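Local atomic coordinates of uncharacterized HTH-type transcriptional regulator SAR2349 (PDB entry 4EM2), a protein that probably binds DNA as a MarR-family transcriptional regulator and binds salicylate. Residues T80-S85 against D116-F121. Sequence-based numbering, arbitrary orientation.
Sequences TLIEIS and DKRQKF. With SAL (2-hydroxybenzoic acid), chain D; SO4 (sulfate ion), chain F.
Leu81 and Arg118 face each other, their CA atoms 4.9 Å apart, where the start of helix 81-88 meets the 3-10 turn 117-119. The fold is the winged helix-turn-helix of MarR proteins. Helix 81-88 is followed by helix 92-104, and the turn leads out of the wing loop into strand 122-124. Two of the first helix amides are used toward the turn. Ile82 N makes a weak hydrogen bond of 3.3 Å to Arg118 O. A water accepts from Leu81 N and donates to Lys117 O and Lys120 O, so it bridges the first amide of the helix to two carbonyls, one in the turn and one just after it. Thr80 is the N-cap, and its OG1 takes a nearly straight bond (172°) from Glu83 N.

Setting OG1 between the backbone N and the carbonyl carbon (chi1 66°) leaves Thr80 CG2 beside the backbone N. This methyl lies 3.6 Å from Gln119 O and meets the Phe121 ring obliquely. Leu81 CD2 packs on Arg118 CB, and Leu81 also touches Ala95 and Arg96 of helix 92-104. Ile82 reaches across with its longer branch, and CD1 meets Arg118 CG at an unusually short distance whose exact value is doubtful.

Beyond these methylenes the Arg118 chain bends at chi3 (53°). Sulfate O2, probably from the crystallisation liquor, lies over one face of the guanidinium, 2.7 Å from Arg118 NH2. Lys117 N also binds this ion, through O4. Asp116 OD2 pairs with Arg118 by charge alone, since it lies well out of the guanidinium plane. Lys117 belongs to a salicylate pocket that Arg96, Lys100, Ile103, Val110 and Leu122 complete. Its CD lies 3.6 Å from C1 of the salicylate ring, and its CE is 3.5 Å from the carboxyl oxygen O1'.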
loop_
_atom_site.group_PDB
_atom_site.type_symbol
_atom_site.label_atom_id
_atom_site.label_comp_id
_atom_site.label_asym_id
_atom_site.label_seq_id
_atom_site.Cartn_x
_atom_site.Cartn_y
_atom_site.Cartn_z
ATOM N N THR A 80 -6.967 14.382 1.010
ATOM C CA THR A 80 -6.761 14.965 2.351
ATOM C C THR A 80 -6.492 13.890 3.418
ATOM O O THR A 80 -6.808 12.746 3.205
ATOM C CB THR A 80 -8.052 15.702 2.803
ATOM O OG1 THR A 80 -9.086 14.716 2.978
ATOM C CG2 THR A 80 -8.516 16.731 1.704
ATOM N N LEU A 81 -5.914 14.298 4.545
ATOM C CA LEU A 81 -5.654 13.373 5.636
ATOM C C LEU A 81 -6.953 12.648 5.931
ATOM O O LEU A 81 -6.943 11.444 6.125
ATOM C CB LEU A 81 -5.141 14.108 6.881
ATOM C CG LEU A 81 -5.119 13.370 8.235
ATOM C CD1 LEU A 81 -4.314 12.103 8.115
ATOM C CD2 LEU A 81 -4.488 14.263 9.319
ATOM N N ILE A 82 -8.077 13.371 5.932
ATOM C CA ILE A 82 -9.402 12.757 6.165
ATOM C C ILE A 82 -9.703 11.585 5.222
ATOM O O ILE A 82 -10.027 10.467 5.665
ATOM C CB ILE A 82 -10.561 13.766 5.948
ATOM C CG1 ILE A 82 -10.423 14.954 6.907
ATOM C CG2 ILE A 82 -11.901 13.069 6.066
ATOM C CD1 ILE A 82 -10.003 14.605 8.273
ATOM N N GLU A 83 -9.622 11.841 3.914
ATOM C CA GLU A 83 -9.909 10.798 2.941
ATOM C C GLU A 83 -8.926 9.675 3.063
ATOM O O GLU A 83 -9.308 8.526 2.956
ATOM C CB GLU A 83 -9.827 11.302 1.511
ATOM C CG GLU A 83 -10.829 12.405 1.154
ATOM C CD GLU A 83 -10.684 12.855 -0.295
ATOM O OE1 GLU A 83 -9.879 12.270 -1.065
ATOM O OE2 GLU A 83 -11.393 13.798 -0.675
ATOM N N ILE A 84 -7.654 10.011 3.265
ATOM C CA ILE A 84 -6.618 8.967 3.350
ATOM C C ILE A 84 -6.938 7.981 4.498
ATOM O O ILE A 84 -7.036 6.780 4.287
ATOM C CB ILE A 84 -5.204 9.578 3.575
ATOM C CG1 ILE A 84 -4.766 10.414 2.366
ATOM C CG2 ILE A 84 -4.182 8.444 3.772
ATOM C CD1 ILE A 84 -3.515 11.178 2.621
ATOM N N SER A 85 -7.096 8.515 5.700
ATOM C CA SER A 85 -7.413 7.722 6.894
ATOM C C SER A 85 -8.589 6.799 6.670
ATOM O O SER A 85 -8.576 5.645 7.111
ATOM C CB SER A 85 -7.752 8.640 8.056
ATOM O OG SER A 85 -6.570 9.279 8.475
ATOM N N ASP A 116 -7.740 23.620 8.703
ATOM C CA ASP A 116 -7.084 22.582 9.512
ATOM C C ASP A 116 -6.205 21.681 8.628
ATOM O O ASP A 116 -6.586 21.346 7.506
ATOM C CB ASP A 116 -8.119 21.708 10.239
ATOM C CG ASP A 116 -8.779 22.430 11.396
ATOM O OD1 ASP A 116 -8.148 23.352 11.981
ATOM O OD2 ASP A 116 -9.926 22.068 11.727
ATOM N N LYS A 117 -5.042 21.298 9.144
ATOM C CA LYS A 117 -4.136 20.421 8.406
ATOM C C LYS A 117 -4.895 19.209 7.821
ATOM O O LYS A 117 -4.706 18.830 6.674
ATOM C CB LYS A 117 -3.029 19.929 9.321
ATOM C CG LYS A 117 -1.921 20.925 9.666
ATOM C CD LYS A 117 -0.881 20.225 10.582
ATOM C CE LYS A 117 0.380 21.056 10.788
ATOM N NZ LYS A 117 0.108 22.279 11.590
ATOM N N ARG A 118 -5.781 18.614 8.602
ATOM C CA ARG A 118 -6.522 17.446 8.137
ATOM C C ARG A 118 -7.436 17.658 6.913
ATOM O O ARG A 118 -7.891 16.672 6.287
ATOM C CB ARG A 118 -7.317 16.848 9.308
ATOM C CG ARG A 118 -8.705 17.424 9.527
ATOM C CD ARG A 118 -9.197 16.996 10.893
ATOM N NE ARG A 118 -8.207 17.358 11.913
ATOM C CZ ARG A 118 -8.406 18.269 12.865
ATOM N NH1 ARG A 118 -9.570 18.923 12.940
ATOM N NH2 ARG A 118 -7.441 18.535 13.738
ATOM N N GLN A 119 -7.690 18.936 6.592
ATOM C CA GLN A 119 -8.529 19.390 5.444
ATOM C C GLN A 119 -7.685 19.848 4.203
ATOM O O GLN A 119 -8.207 19.991 3.095
ATOM C CB GLN A 119 -9.401 20.602 5.872
ATOM C CG GLN A 119 -10.551 20.291 6.843
ATOM C CD GLN A 119 -11.622 19.473 6.164
ATOM O OE1 GLN A 119 -11.357 18.813 5.150
ATOM N NE2 GLN A 119 -12.837 19.501 6.705
ATOM N N LYS A 120 -6.392 20.096 4.415
ATOM C CA LYS A 120 -5.518 20.570 3.368
ATOM C C LYS A 120 -5.285 19.540 2.270
ATOM O O LYS A 120 -5.228 18.329 2.524
ATOM C CB LYS A 120 -4.220 20.996 3.999
ATOM C CG LYS A 120 -4.426 22.040 5.083
ATOM C CD LYS A 120 -3.101 22.678 5.465
ATOM C CE LYS A 120 -3.248 23.627 6.672
ATOM N NZ LYS A 120 -1.954 24.279 6.910
ATOM N N PHE A 121 -5.207 20.011 1.036
ATOM C CA PHE A 121 -5.005 19.091 -0.066
ATOM C C PHE A 121 -3.567 18.622 -0.149
ATOM O O PHE A 121 -2.618 19.398 0.102
ATOM C CB PHE A 121 -5.460 19.713 -1.356
ATOM C CG PHE A 121 -6.940 19.761 -1.471
ATOM C CD1 PHE A 121 -7.663 18.585 -1.654
ATOM C CD2 PHE A 121 -7.627 20.970 -1.291
ATOM C CE1 PHE A 121 -9.073 18.598 -1.649
ATOM C CE2 PHE A 121 -9.005 20.996 -1.283
ATOM C CZ PHE A 121 -9.746 19.812 -1.459
HETATM C "C1'" SAL D . 1.765 19.074 8.195
HETATM O "O1'" SAL D . 2.472 18.729 9.132
HETATM O "O2'" SAL D . 2.126 20.159 7.458
HETATM C C1 SAL D . 0.537 18.291 7.845
HETATM C C2 SAL D . 0.079 17.233 8.686
HETATM C C3 SAL D . -1.088 16.498 8.322
HETATM C C4 SAL D . -1.787 16.814 7.139
HETATM C C5 SAL D . -1.338 17.855 6.318
HETATM C C6 SAL D . -0.194 18.591 6.658
HETATM O O2 SAL D . 0.760 16.929 9.826
HETATM S S SO4 F . -4.818 20.320 12.763
HETATM O O1 SO4 F . -5.514 20.517 14.115
HETATM O O2 SO4 F . -5.666 19.355 11.933
HETATM O O3 SO4 F . -3.461 19.808 13.100
HETATM O O4 SO4 F . -4.751 21.656 12.009
HETATM O O HOH W 1 -4.916 16.792 4.576
#